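Local coordinates for 50S ribosomal protein L10 (Thermotoga maritima, PDB 1ZAV) that forms the base of the ribosomal stalk, binding large-subunit rRNA and carrying L7/L12 dimers, and so helps the ribosome engage GTP-bound translation factors, at residues L86-T89 and E95-K98; I99-Y104 and S112-G117. All coordinates share one frame; numbering follows the deposited sequence.

Interaction 1: residues L86-T89 and E95-K98; sequences LYVT and EAVK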
loop_
_atom_site.group_PDB
_atom_site.type_symbol
_atom_site.label_atom_id
_atom_site.label_comp_id
_atom_site.label_asym_id
_atom_site.label_seq_id
_atom_site.Cartn_x
_atom_site.Cartn_y
_atom_site.Cartn_z
ATOM N N LEU A 86 -12.688 -14.776 -22.251
ATOM C CA LEU A 86 -13.510 -14.478 -21.085
ATOM C C LEU A 86 -13.693 -12.970 -21.043
ATOM O O LEU A 86 -12.720 -12.231 -20.922
ATOM C CB LEU A 86 -12.796 -14.954 -19.813
ATOM C CG LEU A 86 -13.440 -14.806 -18.431
ATOM C CD1 LEU A 86 -12.523 -15.442 -17.389
ATOM C CD2 LEU A 86 -13.667 -13.346 -18.098
ATOM N N TYR A 87 -14.929 -12.497 -21.154
ATOM C CA TYR A 87 -15.145 -11.063 -21.111
ATOM C C TYR A 87 -16.291 -10.670 -20.211
ATOM O O TYR A 87 -17.205 -11.464 -19.973
ATOM C CB TYR A 87 -15.318 -10.493 -22.530
ATOM C CG TYR A 87 -16.468 -11.060 -23.321
ATOM C CD1 TYR A 87 -17.774 -10.649 -23.084
ATOM C CD2 TYR A 87 -16.242 -11.982 -24.336
ATOM C CE1 TYR A 87 -18.831 -11.136 -23.846
ATOM C CE2 TYR A 87 -17.289 -12.478 -25.104
ATOM C CZ TYR A 87 -18.579 -12.047 -24.855
ATOM O OH TYR A 87 -19.604 -12.526 -25.627
ATOM N N VAL A 88 -16.206 -9.452 -19.684
ATOM C CA VAL A 88 -17.213 -8.911 -18.786
ATOM C C VAL A 88 -17.842 -7.662 -19.383
ATOM O O VAL A 88 -17.138 -6.747 -19.812
ATOM C CB VAL A 88 -16.598 -8.552 -17.411
ATOM C CG1 VAL A 88 -17.638 -7.855 -16.532
ATOM C CG2 VAL A 88 -16.092 -9.823 -16.723
ATOM N N THR A 89 -19.171 -7.632 -19.416
ATOM C CA THR A 89 -19.876 -6.481 -19.958
ATOM C C THR A 89 -20.608 -5.723 -18.854
ATOM O O THR A 89 -20.945 -4.548 -19.019
ATOM C CB THR A 89 -20.884 -6.902 -21.065
ATOM O OG1 THR A 89 -21.690 -7.988 -20.599
ATOM C CG2 THR A 89 -20.142 -7.338 -22.322
ATOM N N GLU A 95 -13.581 -10.174 -10.151
ATOM C CA GLU A 95 -14.070 -11.472 -9.702
ATOM C C GLU A 95 -14.049 -12.569 -10.784
ATOM O O GLU A 95 -13.920 -13.749 -10.472
ATOM C CB GLU A 95 -15.488 -11.328 -9.143
ATOM C CG GLU A 95 -16.129 -12.651 -8.742
ATOM C CD GLU A 95 -15.446 -13.296 -7.548
ATOM O OE1 GLU A 95 -15.734 -14.480 -7.267
ATOM O OE2 GLU A 95 -14.631 -12.617 -6.888
ATOM N N ALA A 96 -14.190 -12.189 -12.052
ATOM C CA ALA A 96 -14.177 -13.180 -13.126
ATOM C C ALA A 96 -12.772 -13.748 -13.300
ATOM O O ALA A 96 -12.600 -14.929 -13.606
ATOM C CB ALA A 96 -14.662 -12.558 -14.443
ATOM N N VAL A 97 -11.763 -12.905 -13.124
ATOM C CA VAL A 97 -10.392 -13.383 -13.250
ATOM C C VAL A 97 -10.151 -14.422 -12.140
ATOM O O VAL A 97 -9.622 -15.507 -12.392
ATOM C CB VAL A 97 -9.385 -12.229 -13.128
ATOM C CG1 VAL A 97 -7.957 -12.764 -13.317
ATOM C CG2 VAL A 97 -9.695 -11.146 -14.184
ATOM N N LYS A 98 -10.569 -14.097 -10.923
ATOM C CA LYS A 98 -10.409 -15.016 -9.790
ATOM C C LYS A 98 -11.105 -16.344 -10.047
ATOM O O LYS A 98 -10.572 -17.414 -9.730
ATOM C CB LYS A 98 -10.984 -14.402 -8.513
ATOM C CG LYS A 98 -10.785 -15.279 -7.274
ATOM C CD LYS A 98 -11.677 -14.849 -6.119
ATOM C CE LYS A 98 -11.582 -13.351 -5.849
ATOM N NZ LYS A 98 -10.208 -12.917 -5.462
#

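Interaction 2: residues I99-Y104 and S112-G117; sequences IIYNFY and SRLKGG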
loop_
_atom_site.group_PDB
_atom_site.type_symbol
_atom_site.label_atom_id
_atom_site.label_comp_id
_atom_site.label_asym_id
_atom_site.label_seq_id
_atom_site.Cartn_x
_atom_site.Cartn_y
_atom_site.Cartn_z
ATOM N N ILE A 99 -12.312 -16.273 -10.605
ATOM C CA ILE A 99 -13.079 -17.472 -10.899
ATOM C C ILE A 99 -12.371 -18.409 -11.881
ATOM O O ILE A 99 -12.290 -19.613 -11.645
ATOM C CB ILE A 99 -14.502 -17.114 -11.452
ATOM C CG1 ILE A 99 -15.341 -16.478 -10.339
ATOM C CG2 ILE A 99 -15.211 -18.369 -11.976
ATOM C CD1 ILE A 99 -16.684 -15.928 -10.794
ATOM N N ILE A 100 -11.847 -17.873 -12.981
ATOM C CA ILE A 100 -11.199 -18.741 -13.947
ATOM C C ILE A 100 -9.820 -19.182 -13.464
ATOM O O ILE A 100 -9.338 -20.254 -13.826
ATOM C CB ILE A 100 -11.080 -18.064 -15.334
ATOM C CG1 ILE A 100 -10.731 -19.116 -16.393
ATOM C CG2 ILE A 100 -10.034 -16.972 -15.286
ATOM C CD1 ILE A 100 -10.713 -18.578 -17.816
ATOM N N TYR A 101 -9.190 -18.353 -12.642
ATOM C CA TYR A 101 -7.877 -18.689 -12.091
ATOM C C TYR A 101 -8.039 -19.914 -11.175
ATOM O O TYR A 101 -7.304 -20.893 -11.291
ATOM C CB TYR A 101 -7.325 -17.518 -11.271
ATOM C CG TYR A 101 -5.952 -17.773 -10.674
ATOM C CD1 TYR A 101 -4.802 -17.690 -11.459
ATOM C CD2 TYR A 101 -5.808 -18.107 -9.324
ATOM C CE1 TYR A 101 -3.534 -17.930 -10.912
ATOM C CE2 TYR A 101 -4.548 -18.353 -8.768
ATOM C CZ TYR A 101 -3.417 -18.262 -9.569
ATOM O OH TYR A 101 -2.173 -18.499 -9.026
ATOM N N ASN A 102 -9.018 -19.857 -10.280
ATOM C CA ASN A 102 -9.271 -20.961 -9.355
ATOM C C ASN A 102 -9.861 -22.193 -10.045
ATOM O O ASN A 102 -9.778 -23.306 -9.520
ATOM C CB ASN A 102 -10.195 -20.491 -8.226
ATOM C CG ASN A 102 -9.517 -19.498 -7.290
ATOM O OD1 ASN A 102 -10.182 -18.715 -6.609
ATOM N ND2 ASN A 102 -8.186 -19.532 -7.250
ATOM N N PHE A 103 -10.456 -22.005 -11.222
ATOM C CA PHE A 103 -11.029 -23.128 -11.950
ATOM C C PHE A 103 -9.893 -23.950 -12.545
ATOM O O PHE A 103 -9.884 -25.181 -12.438
ATOM C CB PHE A 103 -11.952 -22.641 -13.076
ATOM C CG PHE A 103 -12.582 -23.756 -13.867
ATOM C CD1 PHE A 103 -13.696 -24.431 -13.380
ATOM C CD2 PHE A 103 -12.055 -24.134 -15.096
ATOM C CE1 PHE A 103 -14.273 -25.469 -14.103
ATOM C CE2 PHE A 103 -12.617 -25.168 -15.828
ATOM C CZ PHE A 103 -13.734 -25.839 -15.333
ATOM N N TYR A 104 -8.942 -23.266 -13.181
ATOM C CA TYR A 104 -7.798 -23.940 -13.782
ATOM C C TYR A 104 -7.018 -24.659 -12.685
ATOM O O TYR A 104 -6.480 -25.741 -12.906
ATOM C CB TYR A 104 -6.888 -22.936 -14.499
ATOM C CG TYR A 104 -7.240 -22.735 -15.960
ATOM C CD1 TYR A 104 -8.523 -22.339 -16.342
ATOM C CD2 TYR A 104 -6.302 -22.987 -16.962
ATOM C CE1 TYR A 104 -8.870 -22.203 -17.696
ATOM C CE2 TYR A 104 -6.633 -22.852 -18.314
ATOM C CZ TYR A 104 -7.920 -22.463 -18.671
ATOM O OH TYR A 104 -8.255 -22.352 -20.001
ATOM N N SER A 112 -0.247 -21.032 -16.916
ATOM C CA SER A 112 0.276 -20.197 -17.992
ATOM C C SER A 112 -0.684 -20.274 -19.184
ATOM O O SER A 112 -0.556 -19.517 -20.160
ATOM C CB SER A 112 1.680 -20.649 -18.405
ATOM O OG SER A 112 1.665 -21.942 -18.971
ATOM N N ARG A 113 -1.647 -21.192 -19.090
ATOM C CA ARG A 113 -2.656 -21.359 -20.129
ATOM C C ARG A 113 -3.581 -20.134 -20.061
ATOM O O ARG A 113 -4.432 -19.924 -20.928
ATOM C CB ARG A 113 -3.442 -22.659 -19.905
ATOM C CG ARG A 113 -2.617 -23.945 -20.103
ATOM C CD ARG A 113 -3.295 -25.159 -19.444
ATOM N NE ARG A 113 -3.852 -26.132 -20.392
ATOM C CZ ARG A 113 -4.702 -25.833 -21.367
ATOM N NH1 ARG A 113 -5.163 -26.778 -22.179
ATOM N NH2 ARG A 113 -5.082 -24.581 -21.542
ATOM N N LEU A 114 -3.412 -19.343 -19.003
ATOM C CA LEU A 114 -4.160 -18.109 -18.823
ATOM C C LEU A 114 -3.186 -17.047 -19.322
ATOM O O LEU A 114 -2.442 -16.432 -18.561
ATOM C CB LEU A 114 -4.515 -17.887 -17.352
ATOM C CG LEU A 114 -5.392 -18.971 -16.715
ATOM C CD1 LEU A 114 -5.773 -18.558 -15.306
ATOM C CD2 LEU A 114 -6.640 -19.190 -17.555
ATOM N N LYS A 115 -3.228 -16.850 -20.631
ATOM C CA LYS A 115 -2.339 -15.960 -21.375
ATOM C C LYS A 115 -2.258 -14.456 -21.129
ATOM O O LYS A 115 -1.245 -13.839 -21.468
ATOM C CB LYS A 115 -2.576 -16.218 -22.858
ATOM C CG LYS A 115 -2.334 -17.661 -23.228
ATOM C CD LYS A 115 -2.351 -17.904 -24.722
ATOM C CE LYS A 115 -3.755 -17.939 -25.288
ATOM N NZ LYS A 115 -3.723 -18.428 -26.697
ATOM N N GLY A 116 -3.297 -13.861 -20.552
ATOM C CA GLY A 116 -3.290 -12.424 -20.318
ATOM C C GLY A 116 -4.497 -11.774 -20.975
ATOM O O GLY A 116 -5.453 -12.465 -21.325
ATOM N N GLY A 117 -4.462 -10.455 -21.151
ATOM C CA GLY A 117 -5.585 -9.775 -21.775
ATOM C C GLY A 117 -5.620 -8.287 -21.491
ATOM O O GLY A 117 -4.578 -7.650 -21.359
#

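Interaction 1: residues L86-T89 and E95-K98
Leu-86 reaches from its strand to Ala-96 on the following helix with both arms of its fork. The side chain was modelled in two conformers, and the contacts told here are those of one of them. In that copy the extended chain (chi1 -178°, chi2 177°) holds CG on the far side from the backbone N and sends the methyls out toward the helix. One methyl, CD2, lies 3.9 Å from Ala-96 CB, while the other, CD1, rests 3.8 Å from the carbonyl O of Ala-96, a van der Waals touch on the helix backbone. Two residues on, Val-88 again faces the helix. Its CG2 branch, set beside the backbone N with CG1 anti to it, meets Ala-96 CB at 3.8 Å. The single methyl of Ala-96 thus receives a branch from each of two strand residues, and Val-88 CA and Ala-96 CA, 7.7 Å apart, are the nearest CA pair of the two segments. The contact is small, 121 Å² in all, wholly apolar between side chains and buried. Around it, Leu-24 of the adjacent strand 24-28 touches Leu-86, Val-88 and Ala-96, Phe-55 of strand 53-58 packs on Leu-86, and helix 35-49 adds Leu-45 against Ala-96 and Tyr-49 against Val-88, so that helices 35-49 and 94-106 both pack on this side of the antiparallel sheet.

Interaction 2: residues I99-Y104 and S112-G117
Leu-114 drives one methyl squarely onto the ring of Tyr-104: CD2 stands 3.5 Å from the ring centroid and only 5° off the ring normal, a CH-pi contact over the face. The leucine and tyrosine side chains run past each other in opposite directions. The same CD2 is flanked by Ile-100, whose CD1 ends 4.1 Å from it. The other branch, CD1, turns to Tyr-101 and settles 3.8 Å from Tyr-101 CA, with the tyrosine side chain crossing the leucine at about a right angle. Leu-114 owes this reach to its CG lying anti to the carbonyl carbon (chi1 -61°), which brings the fork nearer the helix than the CB bond alone suggests. Helix 94-106 here runs nearly antiparallel to strand 114-117, at 169° with axes 11.0 Å apart; strand 83-88, helix 94-106 and strand 114-119 form a beta-alpha-beta crossover that passes over strand 24-28. At the ring edge, Arg-113 CB comes 3.6 Å from Tyr-104 CE2, near the ring plane, and the guanidinium plane is turned steeply to the ring. Both polar ends converge on Asp-29: Tyr-104 OH hydrogen-bonds to its backbone O, and Arg-113 NH2 makes a salt bridge to its carboxylate. With an alanine at Tyr-104, Leu-114 CD2 would probably lose the aromatic surface it rests on and the Asp-29 carbonyl its hydroxyl partner. On the Tyr-101 side, Val-129 of helix 126-133 touches both Tyr-101 and Leu-114.

How the interactions relate
Interactions 1 and 2 follow one another along the chain and share helix 94-106, whose first turns pack on strand 83-88 and whose later turns pack on strand 114-119. Their centres are 10 Å apart, and in the Leu-86 conformer described they touch directly, Leu-86 CD1 lying 3.6 Å from Ile-100 CG2. On that basis Leu-86 packs against two successive turns of the helix, through Ala-96 and Ile-100. In the sheet, strand 24-28 runs between the two strands, antiparallel to both, so together the contacts set the helix over strand 24-28, between its two flanking strands. Both belong to the globular part of the protein, separate in sequence from residues 138-180, which bind L7/L12 dimers.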